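PDB 3M1T: putative phosphohydrolase from Shewanella amazonensis, which is of unknown function but carries an HDOD domain, related to HD-type phosphohydrolases, and may therefore take part in signal transduction. Local coordinates for residues L143-G148 with L174-A179; R54-A59 with R83-A88; L25-N30 with V35-E40; N203-A208 with M217-K222. One frame throughout, in Å; residues are numbered along the deposited sequence.

Contact 1: L143-G148 with L174-A179; sequences LLIVNG and LGYDNA
Ile145, on helix 140-148 of the all-helical HDOD domain, reaches Leu174 at the end of helix 166-174, Tyr176 in the short loop and Asn178 at the start of helix 178-188, whose N-cap is Asp177. CD1 of Leu174 sits against both CG2 and CD1 of Ile145, 3.8 Å from CG2, the two side chains meeting at a slant. With CG1 standing opposite the carbonyl carbon (chi1 -67°), CD1 of Ile145 also extends to the start of the next helix and touches CA of Asn178 at 3.7 Å, running nearly perpendicular to the asparagine side chain. CG1 of Ile145 comes up to the edge of the Tyr176 ring, near its plane, 4.4 Å from CE1. Replacing Ile145 with an alanine would probably open a gap between Leu174 and Asn178 and leave the Tyr176 edge without this neighbour. Asn178 turns its amide elsewhere, ND2 bonding to Glu170. Asp177 OD1 bonds Glu180 N and, weakly, Ala179 N (3.1 Å, N-H...O angle 122°). Tyr176 is also covered from within its own segment: CB of Leu174 sits 3.9 Å above one ring face, offset toward the rim.

Contact 2: R54-A59 with R83-A88; sequences RLANSA and RTLVIA
Leu85 drives a forked bump from helix 79-94 into the surface formed by Leu55 and Ala56 at the C-terminal end of helix 46-56, within the all-helical HDOD domain. The two methyls of the fork fall on neighbouring residues. CD1 of Leu85 settles over the small Ala56, where it lies 3.7 Å from CB and the same distance from CA; the alanine has no longer branch to stand in the way, and the methyl comes down to the backbone. CD2 of Leu85 takes the adjacent place, 4.1 Å from CB of Leu55. The fit is reciprocated one turn further along helix 79-94, where Ala88 supplies the shallow spot. The CG of Leu55, opposite its own carbonyl carbon (chi1 -68°), carries CD1 of Leu55 there, 4.2 Å from CB of Ala88. Each leucine thus projects against an alanine of the other helix. The backbones come nearest at the leucines themselves, with CA of Leu55 6.9 Å from CA of Leu85. No hydrogen bond crosses this buried apolar joint. Met270 of helix 266-272 also touches Leu85, while Leu274 touches Leu55. Beyond the joint, helix 79-94 turns Val86 and Ile87 to helix 19-29, and Thr84 and Ile87 to helix 128-137, so it is packed among helices, with no strand in the chain.

Contact 3: L25-N30 with V35-E40; sequences LDVVNN and VKAVSE
Val27 and Val28 face Val38 across a near-antiparallel pair of helical segments, 25-29 and 35-40, whose axes approach to 9.6 Å and whose directions differ by 149°. With a short connection between them they form a helical hairpin near the N-terminus of the HDOD domain, and the CA atoms of Val28 and Val38 are the nearest across it, 6.4 Å apart. Branched residues make up most of the interface. CG1 of Val27 touches CG2 of Val38 at 3.8 Å, the two side chains running past each other in opposite senses. That methyl points across because Val27 holds CG1 opposite its backbone N (chi1 175°), and it also borders CB of Ala37 at 4.3 Å. CG1 of Val28 lies against both methyls of Val38, 3.8 Å from CG1, the two side chains crossing at about a right angle; Val28 is modelled in two conformers, so this half of the fit is less certain. CG2 of Val38 is therefore shared by Val27 and Val28, and its CG1 meets Val28. The turn of the hairpin has its own polar ties, since Ser33 OG bonds Val27 O and Asn30 OD1 bonds Asp32 N. From helix 79-94, Met79 touches Val38 and Ile87 touches Val28, joining the hairpin to that helix. Within segment 35-40, Val35 O is gripped from opposite faces of its carbonyl plane by Ser39 N and by Ser39 OG, the latter at 2.7 Å and 38° out of that plane.

Contact 4: N203-A208 with M217-K222; sequences NHPKSA and MLAMAK
Lys222 NZ is the polar atom around which this contact gathers: it is hydrogen-bonded to Gln202 OE1 and lies 2.8 Å from Asn203 OD1. A water also links Asn203 and Lys222, taking a hydrogen bond from Asn203 ND2 at 2.9 Å and a weak, longer one from Lys222 NZ at 3.4 Å. The water bond to ND2 would probably help fix the orientation of the asparagine amide. The positive charge of the lysine is likely to be partly offset by the oxygens near it. The lysine gets there by a bend: its chain is extended at chi2 but folds at chi3 (69°), and it approaches Asn203 at about a right angle. The apolar half of the contact lies beside this polar group, one turn earlier on the helix. CG of Pro205 sits 3.7 Å from CB of Ala219, with CD of Pro205 a little further off, so the ring lies against a methyl short enough to let the loop approach; CA of Asn203 is 6.1 Å from CA of Ala219. Elsewhere the helix packs against helix 103-124 through Leu218 and Ala221, and Ala219 and Met220 also touch helix 236-247. This is a connection between successive helices of an all-helical fold, whose 3-10 turn 205-207 is set against helix 213-227 through its first residue, Pro205.

Along the chain the order is contact 3, contact 2, contact 1, contact 4, each closing before the next opens. They fall into two pairs. Contacts 2 and 3 have centres 15 Å apart on one side of the chain's centre and touch: Arg83 NH1 lies 2.9 Å from Asn30 O, a weak hydrogen bond, and helix 79-94, which carries one side of contact 2, also packs on helix 19-29 of contact 3. Contacts 1 and 4, centres 19 Å apart, meet through Ala179 CB and Asn203 ND2 at 3.9 Å. Between the pairs the centres stand 25 to 31 Å apart without touching. Contacts 3 and 4 tie neighbouring stretches of chain, and contacts 1 and 2 segments some 25 residues apart, within one all-helical body.

Contact 1: L143-G148 with L174-A179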
loop_
_atom_site.group_PDB
_atom_site.type_symbol
_atom_site.label_atom_id
_atom_site.label_comp_id
_atom_site.label_asym_id
_atom_site.label_seq_id
_atom_site.Cartn_x
_atom_site.Cartn_y
_atom_site.Cartn_z
ATOM N N LEU A 143 6.392 2.955 -9.303
ATOM C CA LEU A 143 7.757 2.420 -9.443
ATOM C C LEU A 143 7.932 1.551 -10.684
ATOM O O LEU A 143 8.940 1.629 -11.388
ATOM C CB LEU A 143 8.158 1.667 -8.165
ATOM C CG LEU A 143 8.044 2.506 -6.894
ATOM C CD1 LEU A 143 8.427 1.672 -5.708
ATOM C CD2 LEU A 143 8.899 3.844 -6.955
ATOM N N LEU A 144 6.933 0.716 -10.977
ATOM C CA LEU A 144 7.038 -0.182 -12.099
ATOM C C LEU A 144 7.136 0.649 -13.401
ATOM O O LEU A 144 7.848 0.224 -14.306
ATOM C CB LEU A 144 5.781 -1.079 -12.173
ATOM C CG LEU A 144 5.633 -2.137 -11.110
ATOM C CD1 LEU A 144 4.342 -2.919 -11.406
ATOM C CD2 LEU A 144 6.813 -3.140 -11.148
ATOM N N ILE A 145 6.358 1.713 -13.514
ATOM C CA ILE A 145 6.388 2.553 -14.731
ATOM C C ILE A 145 7.748 3.218 -14.930
ATOM O O ILE A 145 8.315 3.236 -16.045
ATOM C CB ILE A 145 5.249 3.521 -14.789
ATOM C CG1 ILE A 145 3.905 2.769 -14.962
ATOM C CG2 ILE A 145 5.461 4.579 -15.949
ATOM C CD1 ILE A 145 2.763 3.627 -14.879
ATOM N N VAL A 146 8.299 3.758 -13.859
ATOM C CA VAL A 146 9.649 4.366 -13.949
ATOM C C VAL A 146 10.682 3.351 -14.380
ATOM O O VAL A 146 11.527 3.623 -15.248
ATOM C CB VAL A 146 10.038 5.014 -12.612
ATOM C CG1 VAL A 146 11.555 5.479 -12.617
ATOM C CG2 VAL A 146 9.109 6.174 -12.317
ATOM N N ASN A 147 10.636 2.155 -13.799
ATOM C CA ASN A 147 11.598 1.136 -14.167
ATOM C C ASN A 147 11.392 0.503 -15.516
ATOM O O ASN A 147 12.359 0.201 -16.197
ATOM C CB ASN A 147 11.708 0.128 -13.049
ATOM C CG ASN A 147 12.743 0.588 -12.001
ATOM O OD1 ASN A 147 13.334 -0.224 -11.301
ATOM N ND2 ASN A 147 12.989 1.906 -11.934
ATOM N N GLY A 148 10.139 0.344 -15.922
ATOM C CA GLY A 148 9.833 -0.340 -17.149
ATOM C C GLY A 148 9.795 0.524 -18.349
ATOM O O GLY A 148 10.129 0.082 -19.432
ATOM N N LEU A 174 0.995 4.917 -22.592
ATOM C CA LEU A 174 1.205 3.510 -22.251
ATOM C C LEU A 174 -0.016 2.636 -22.503
ATOM O O LEU A 174 0.150 1.430 -22.635
ATOM C CB LEU A 174 1.559 3.365 -20.780
ATOM C CG LEU A 174 2.837 4.103 -20.318
ATOM C CD1 LEU A 174 2.904 4.108 -18.778
ATOM C CD2 LEU A 174 4.065 3.525 -20.978
ATOM N N GLY A 175 -1.209 3.207 -22.474
ATOM C CA GLY A 175 -2.447 2.466 -22.623
ATOM C C GLY A 175 -2.979 1.914 -21.301
ATOM O O GLY A 175 -4.012 1.188 -21.286
ATOM N N TYR A 176 -2.322 2.225 -20.183
ATOM C CA TYR A 176 -2.789 1.875 -18.858
ATOM C C TYR A 176 -2.186 2.874 -17.898
ATOM O O TYR A 176 -1.276 3.637 -18.318
ATOM C CB TYR A 176 -2.331 0.422 -18.505
ATOM C CG TYR A 176 -0.858 0.214 -18.575
ATOM C CD1 TYR A 176 -0.051 0.636 -17.538
ATOM C CD2 TYR A 176 -0.236 -0.258 -19.718
ATOM C CE1 TYR A 176 1.283 0.502 -17.632
ATOM C CE2 TYR A 176 1.140 -0.435 -19.806
ATOM C CZ TYR A 176 1.902 -0.003 -18.764
ATOM O OH TYR A 176 3.270 -0.128 -18.861
ATOM N N ASP A 177 -2.658 2.899 -16.649
ATOM C CA ASP A 177 -2.081 3.805 -15.654
ATOM C C ASP A 177 -1.442 3.068 -14.483
ATOM O O ASP A 177 -1.394 1.811 -14.436
ATOM C CB ASP A 177 -3.043 4.859 -15.149
ATOM C CG ASP A 177 -4.229 4.308 -14.402
ATOM O OD1 ASP A 177 -4.121 3.263 -13.749
ATOM O OD2 ASP A 177 -5.325 4.940 -14.484
ATOM N N ASN A 178 -0.854 3.864 -13.599
ATOM C CA ASN A 178 -0.076 3.271 -12.501
ATOM C C ASN A 178 -0.936 2.431 -11.516
ATOM O O ASN A 178 -0.429 1.469 -10.914
ATOM C CB ASN A 178 0.720 4.344 -11.776
ATOM C CG ASN A 178 -0.139 5.253 -10.983
ATOM O OD1 ASN A 178 -0.414 4.982 -9.852
ATOM N ND2 ASN A 178 -0.606 6.395 -11.598
ATOM N N ALA A 179 -2.205 2.762 -11.391
ATOM C CA ALA A 179 -3.116 2.043 -10.530
ATOM C C ALA A 179 -3.380 0.657 -11.148
ATOM O O ALA A 179 -3.401 -0.386 -10.447
ATOM C CB ALA A 179 -4.431 2.806 -10.246
#

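Contact 2: R54-A59 with R83-A88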
loop_
_atom_site.group_PDB
_atom_site.type_symbol
_atom_site.label_atom_id
_atom_site.label_comp_id
_atom_site.label_asym_id
_atom_site.label_seq_id
_atom_site.Cartn_x
_atom_site.Cartn_y
_atom_site.Cartn_z
ATOM N N ARG A 54 12.202 -4.790 13.108
ATOM C CA ARG A 54 12.383 -3.334 13.093
ATOM C C ARG A 54 11.077 -2.590 12.878
ATOM O O ARG A 54 10.842 -1.532 13.491
ATOM C CB ARG A 54 13.353 -2.922 11.992
ATOM C CG ARG A 54 14.816 -3.280 12.306
ATOM C CD ARG A 54 15.780 -2.461 11.478
ATOM N NE ARG A 54 15.664 -2.690 10.030
ATOM C CZ ARG A 54 16.146 -3.766 9.386
ATOM N NH1 ARG A 54 16.745 -4.733 10.048
ATOM N NH2 ARG A 54 16.042 -3.860 8.065
ATOM N N LEU A 55 10.243 -3.121 11.987
ATOM C CA LEU A 55 8.910 -2.541 11.782
ATOM C C LEU A 55 8.063 -2.714 13.026
ATOM O O LEU A 55 7.338 -1.790 13.406
ATOM C CB LEU A 55 8.197 -3.167 10.585
ATOM C CG LEU A 55 8.821 -2.849 9.222
ATOM C CD1 LEU A 55 7.996 -3.507 8.120
ATOM C CD2 LEU A 55 8.924 -1.362 8.959
ATOM N N ALA A 56 8.172 -3.864 13.668
ATOM C CA ALA A 56 7.390 -4.155 14.855
ATOM C C ALA A 56 7.830 -3.294 16.036
ATOM O O ALA A 56 7.034 -3.057 16.931
ATOM C CB ALA A 56 7.494 -5.603 15.233
ATOM N N ASN A 57 9.085 -2.854 16.049
ATOM C CA ASN A 57 9.563 -1.972 17.115
ATOM C C ASN A 57 9.390 -0.457 16.870
ATOM O O ASN A 57 9.823 0.339 17.684
ATOM C CB ASN A 57 11.025 -2.311 17.434
ATOM C CG ASN A 57 11.160 -3.678 18.093
ATOM O OD1 ASN A 57 10.497 -3.963 19.089
ATOM N ND2 ASN A 57 12.010 -4.536 17.530
ATOM N N SER A 58 8.760 -0.065 15.768
ATOM C CA SER A 58 8.513 1.353 15.519
ATOM C C SER A 58 7.401 1.981 16.385
ATOM O O SER A 58 7.219 3.205 16.348
ATOM C CB SER A 58 8.213 1.563 14.045
ATOM O OG SER A 58 9.373 1.288 13.298
ATOM N N ALA A 59 6.685 1.158 17.164
ATOM C CA ALA A 59 5.526 1.612 18.015
ATOM C C ALA A 59 4.513 2.536 17.304
ATOM O O ALA A 59 3.839 2.124 16.347
ATOM C CB ALA A 59 5.992 2.243 19.327
ATOM N N ARG A 83 1.493 -11.180 10.550
ATOM C CA ARG A 83 1.331 -11.506 9.127
ATOM C C ARG A 83 1.457 -10.250 8.298
ATOM O O ARG A 83 2.112 -10.246 7.265
ATOM C CB ARG A 83 -0.040 -12.141 8.861
ATOM C CG ARG A 83 -0.235 -13.512 9.417
ATOM C CD ARG A 83 -1.702 -13.909 9.181
ATOM N NE ARG A 83 -2.092 -15.124 9.870
ATOM C CZ ARG A 83 -1.968 -16.361 9.387
ATOM N NH1 ARG A 83 -1.410 -16.586 8.186
ATOM N NH2 ARG A 83 -2.416 -17.378 10.107
ATOM N N THR A 84 0.827 -9.202 8.771
ATOM C CA THR A 84 0.801 -7.988 8.051
ATOM C C THR A 84 2.209 -7.400 7.871
ATOM O O THR A 84 2.548 -6.947 6.800
ATOM C CB THR A 84 -0.171 -7.082 8.740
ATOM O OG1 THR A 84 -1.421 -7.808 8.883
ATOM C CG2 THR A 84 -0.343 -5.818 7.925
ATOM N N LEU A 85 3.020 -7.439 8.925
ATOM C CA LEU A 85 4.391 -6.961 8.898
ATOM C C LEU A 85 5.302 -7.826 8.044
ATOM O O LEU A 85 6.231 -7.311 7.404
ATOM C CB LEU A 85 4.951 -6.796 10.330
ATOM C CG LEU A 85 4.264 -5.741 11.171
ATOM C CD1 LEU A 85 4.983 -5.700 12.496
ATOM C CD2 LEU A 85 4.220 -4.339 10.490
ATOM N N VAL A 86 5.023 -9.128 8.012
ATOM C CA VAL A 86 5.761 -10.047 7.109
ATOM C C VAL A 86 5.470 -9.673 5.676
ATOM O O VAL A 86 6.358 -9.569 4.873
ATOM C CB VAL A 86 5.439 -11.541 7.385
ATOM C CG1 VAL A 86 6.099 -12.418 6.330
ATOM C CG2 VAL A 86 5.883 -11.912 8.800
ATOM N N ILE A 87 4.186 -9.448 5.349
ATOM C CA ILE A 87 3.817 -9.070 3.997
ATOM C C ILE A 87 4.540 -7.807 3.625
ATOM O O ILE A 87 5.124 -7.704 2.560
ATOM C CB ILE A 87 2.299 -8.903 3.873
ATOM C CG1 ILE A 87 1.628 -10.263 4.002
ATOM C CG2 ILE A 87 1.941 -8.209 2.506
ATOM C CD1 ILE A 87 0.112 -10.183 4.276
ATOM N N ALA A 88 4.437 -6.777 4.479
ATOM C CA ALA A 88 5.141 -5.526 4.219
ATOM C C ALA A 88 6.623 -5.689 3.974
ATOM O O ALA A 88 7.181 -5.148 2.989
ATOM C CB ALA A 88 4.885 -4.481 5.399
#

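Contact 3: L25-N30 with V35-E40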
loop_
_atom_site.group_PDB
_atom_site.type_symbol
_atom_site.label_atom_id
_atom_site.label_comp_id
_atom_site.label_asym_id
_atom_site.label_seq_id
_atom_site.Cartn_x
_atom_site.Cartn_y
_atom_site.Cartn_z
ATOM N N LEU A 25 4.796 -15.760 1.339
ATOM C CA LEU A 25 3.550 -15.003 1.164
ATOM C C LEU A 25 2.350 -15.958 1.120
ATOM O O LEU A 25 1.308 -15.666 1.720
ATOM C CB LEU A 25 3.618 -14.159 -0.101
ATOM C CG LEU A 25 4.440 -12.867 -0.068
ATOM C CD1 LEU A 25 4.387 -12.168 -1.434
ATOM C CD2 LEU A 25 3.898 -11.918 0.995
ATOM N N ASP A 26 2.554 -17.142 0.529
ATOM C CA ASP A 26 1.500 -18.183 0.464
ATOM C C ASP A 26 1.134 -18.528 1.888
ATOM O O ASP A 26 -0.026 -18.500 2.288
ATOM C CB ASP A 26 2.053 -19.331 -0.382
ATOM C CG ASP A 26 1.033 -20.422 -0.769
ATOM O OD1 ASP A 26 0.040 -20.538 -0.093
ATOM O OD2 ASP A 26 1.335 -21.063 -1.790
ATOM N N VAL A 27 2.129 -18.829 2.704
ATOM C CA VAL A 27 1.888 -19.166 4.082
ATOM C C VAL A 27 1.211 -18.053 4.874
ATOM O O VAL A 27 0.211 -18.282 5.564
ATOM C CB VAL A 27 3.258 -19.578 4.788
ATOM C CG1 VAL A 27 3.036 -19.820 6.261
ATOM C CG2 VAL A 27 3.852 -20.864 4.162
ATOM N N VAL A 28 1.723 -16.821 4.828
ATOM C CA VAL A 28 1.133 -15.750 5.668
ATOM C C VAL A 28 -0.125 -15.087 5.079
ATOM O O VAL A 28 -0.812 -14.336 5.755
ATOM C CB VAL A 28 2.149 -14.639 6.048
ATOM C CG1 VAL A 28 3.293 -15.228 6.876
ATOM C CG2 VAL A 28 2.663 -13.939 4.803
ATOM N N ASN A 29 -0.411 -15.323 3.812
ATOM C CA ASN A 29 -1.721 -14.903 3.240
ATOM C C ASN A 29 -2.813 -15.919 3.549
ATOM O O ASN A 29 -4.018 -15.594 3.364
ATOM C CB ASN A 29 -1.620 -14.660 1.722
ATOM C CG ASN A 29 -0.899 -13.370 1.355
ATOM O OD1 ASN A 29 -0.811 -12.473 2.170
ATOM N ND2 ASN A 29 -0.424 -13.247 0.128
ATOM N N ASN A 30 -2.437 -17.124 3.976
ATOM C CA ASN A 30 -3.372 -18.187 4.340
ATOM C C ASN A 30 -3.778 -18.096 5.801
ATOM O O ASN A 30 -3.020 -18.447 6.715
ATOM C CB ASN A 30 -2.790 -19.567 4.008
ATOM C CG ASN A 30 -3.803 -20.656 4.109
ATOM O OD1 ASN A 30 -4.831 -20.481 4.763
ATOM N ND2 ASN A 30 -3.526 -21.799 3.498
ATOM N N VAL A 35 0.849 -20.971 13.640
ATOM C CA VAL A 35 1.941 -20.145 14.173
ATOM C C VAL A 35 3.300 -20.796 13.899
ATOM O O VAL A 35 4.256 -20.111 13.520
ATOM C CB VAL A 35 1.745 -19.888 15.672
ATOM C CG1 VAL A 35 3.002 -19.263 16.309
ATOM C CG2 VAL A 35 0.533 -18.985 15.865
ATOM N N LYS A 36 3.367 -22.111 14.093
ATOM C CA LYS A 36 4.556 -22.905 13.772
ATOM C C LYS A 36 4.970 -22.724 12.310
ATOM O O LYS A 36 6.142 -22.508 12.011
ATOM C CB LYS A 36 4.272 -24.389 14.024
ATOM C CG LYS A 36 5.467 -25.286 13.981
ATOM C CD LYS A 36 5.134 -26.665 14.554
ATOM C CE LYS A 36 6.358 -27.567 14.597
ATOM N NZ LYS A 36 6.130 -28.791 15.474
ATOM N N ALA A 37 4.002 -22.822 11.403
ATOM C CA ALA A 37 4.294 -22.773 9.987
ATOM C C ALA A 37 4.896 -21.426 9.624
ATOM O O ALA A 37 5.883 -21.353 8.864
ATOM C CB ALA A 37 3.065 -23.013 9.182
ATOM N N VAL A 38 4.287 -20.363 10.134
ATOM C CA VAL A 38 4.757 -18.996 9.842
ATOM C C VAL A 38 6.144 -18.764 10.457
ATOM O O VAL A 38 7.069 -18.263 9.777
ATOM C CB VAL A 38 3.781 -17.911 10.352
ATOM C CG1 VAL A 38 4.433 -16.543 10.240
ATOM C CG2 VAL A 38 2.446 -17.939 9.549
ATOM N N SER A 39 6.292 -19.158 11.738
ATOM C CA SER A 39 7.578 -18.999 12.451
ATOM C C SER A 39 8.693 -19.801 11.807
ATOM O O SER A 39 9.790 -19.258 11.580
ATOM C CB SER A 39 7.438 -19.378 13.923
ATOM O OG SER A 39 6.350 -18.639 14.466
ATOM N N GLU A 40 8.415 -21.060 11.480
ATOM C CA GLU A 40 9.435 -21.871 10.838
ATOM C C GLU A 40 9.855 -21.255 9.494
ATOM O O GLU A 40 11.050 -21.176 9.222
ATOM C CB GLU A 40 8.997 -23.317 10.680
ATOM C CG GLU A 40 8.988 -24.012 12.028
ATOM C CD GLU A 40 8.668 -25.488 11.969
ATOM O OE1 GLU A 40 8.288 -26.010 10.885
ATOM O OE2 GLU A 40 8.798 -26.120 13.050
#

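Contact 4: N203-A208 with M217-K222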
loop_
_atom_site.group_PDB
_atom_site.type_symbol
_atom_site.label_atom_id
_atom_site.label_comp_id
_atom_site.label_asym_id
_atom_site.label_seq_id
_atom_site.Cartn_x
_atom_site.Cartn_y
_atom_site.Cartn_z
ATOM N N ASN A 203 -7.915 5.861 -7.714
ATOM C CA ASN A 203 -8.050 7.255 -8.235
ATOM C C ASN A 203 -9.441 7.603 -8.712
ATOM O O ASN A 203 -9.696 8.811 -8.977
ATOM C CB ASN A 203 -7.054 7.455 -9.357
ATOM C CG ASN A 203 -5.629 7.341 -8.877
ATOM O OD1 ASN A 203 -5.299 7.817 -7.790
ATOM N ND2 ASN A 203 -4.793 6.662 -9.656
ATOM N N HIS A 204 -10.326 6.606 -8.735
ATOM C CA HIS A 204 -11.709 6.735 -9.184
ATOM C C HIS A 204 -12.637 5.821 -8.471
ATOM O O HIS A 204 -13.351 5.039 -9.086
ATOM C CB HIS A 204 -11.797 6.460 -10.663
ATOM C CG HIS A 204 -11.121 7.510 -11.473
ATOM N ND1 HIS A 204 -11.642 8.777 -11.604
ATOM C CD2 HIS A 204 -9.944 7.509 -12.138
ATOM C CE1 HIS A 204 -10.826 9.507 -12.345
ATOM N NE2 HIS A 204 -9.789 8.760 -12.681
ATOM N N PRO A 205 -12.687 5.937 -7.155
ATOM C CA PRO A 205 -13.490 4.944 -6.433
ATOM C C PRO A 205 -14.972 4.926 -6.761
ATOM O O PRO A 205 -15.597 3.862 -6.779
ATOM C CB PRO A 205 -13.240 5.285 -4.968
ATOM C CG PRO A 205 -12.835 6.706 -4.998
ATOM C CD PRO A 205 -12.024 6.872 -6.234
ATOM N N LYS A 206 -15.551 6.114 -7.061
ATOM C CA LYS A 206 -16.956 6.122 -7.337
ATOM C C LYS A 206 -17.317 5.491 -8.695
ATOM O O LYS A 206 -18.497 5.259 -8.928
ATOM C CB LYS A 206 -17.527 7.565 -7.197
ATOM C CG LYS A 206 -17.395 8.076 -5.785
ATOM C CD LYS A 206 -18.134 9.448 -5.508
ATOM C CE LYS A 206 -17.420 10.554 -6.185
ATOM N NZ LYS A 206 -17.687 11.847 -5.451
ATOM N N SER A 207 -16.336 5.217 -9.555
ATOM C CA SER A 207 -16.606 4.562 -10.848
ATOM C C SER A 207 -16.605 3.032 -10.817
ATOM O O SER A 207 -16.842 2.391 -11.855
ATOM C CB SER A 207 -15.579 5.000 -11.864
ATOM O OG SER A 207 -14.350 4.364 -11.582
ATOM N N ALA A 208 -16.273 2.440 -9.664
ATOM C CA ALA A 208 -16.320 0.995 -9.501
ATOM C C ALA A 208 -17.735 0.473 -9.340
ATOM O O ALA A 208 -18.533 1.042 -8.588
ATOM C CB ALA A 208 -15.502 0.588 -8.279
HETATM N N MSE A 217 -11.216 3.818 0.582
HETATM C CA MSE A 217 -10.237 4.046 1.681
HETATM C C MSE A 217 -8.930 4.572 1.138
HETATM O O MSE A 217 -8.317 5.514 1.713
HETATM C CB MSE A 217 -9.969 2.759 2.491
HETATM C CG MSE A 217 -11.127 2.340 3.397
HETATM SE SE MSE A 217 -10.740 0.761 4.355
HETATM C CE MSE A 217 -11.937 -0.496 3.495
ATOM N N LEU A 218 -8.394 3.938 0.072
ATOM C CA LEU A 218 -7.163 4.410 -0.519
ATOM C C LEU A 218 -7.296 5.858 -0.971
ATOM O O LEU A 218 -6.418 6.709 -0.699
ATOM C CB LEU A 218 -6.661 3.566 -1.691
ATOM C CG LEU A 218 -6.004 2.258 -1.377
ATOM C CD1 LEU A 218 -5.730 1.586 -2.746
ATOM C CD2 LEU A 218 -4.727 2.463 -0.521
ATOM N N ALA A 219 -8.387 6.154 -1.652
ATOM C CA ALA A 219 -8.570 7.530 -2.172
ATOM C C ALA A 219 -8.520 8.558 -1.030
ATOM O O ALA A 219 -7.828 9.597 -1.124
ATOM C CB ALA A 219 -9.859 7.625 -2.938
HETATM N N MSE A 220 -9.239 8.250 0.036
HETATM C CA MSE A 220 -9.323 9.111 1.208
HETATM C C MSE A 220 -7.971 9.238 1.912
HETATM O O MSE A 220 -7.462 10.339 2.170
HETATM C CB MSE A 220 -10.408 8.617 2.140
HETATM C CG MSE A 220 -10.460 9.384 3.453
HETATM SE SE MSE A 220 -12.254 9.297 4.169
HETATM C CE MSE A 220 -12.067 10.724 5.525
ATOM N N ALA A 221 -7.332 8.086 2.148
ATOM C CA ALA A 221 -6.061 8.007 2.875
ATOM C C ALA A 221 -4.956 8.735 2.095
ATOM O O ALA A 221 -4.123 9.445 2.676
ATOM C CB ALA A 221 -5.699 6.530 3.135
ATOM N N LYS A 222 -4.942 8.574 0.764
ATOM C CA LYS A 222 -3.951 9.262 -0.060
ATOM C C LYS A 222 -4.043 10.782 0.017
ATOM O O LYS A 222 -3.032 11.459 0.058
ATOM C CB LYS A 222 -4.058 8.831 -1.518
ATOM C CG LYS A 222 -3.592 7.420 -1.773
ATOM C CD LYS A 222 -3.886 7.008 -3.191
ATOM C CE LYS A 222 -3.040 7.748 -4.228
ATOM N NZ LYS A 222 -3.507 7.481 -5.621
HETATM O O HOH W 1 -2.089 6.587 -8.624
#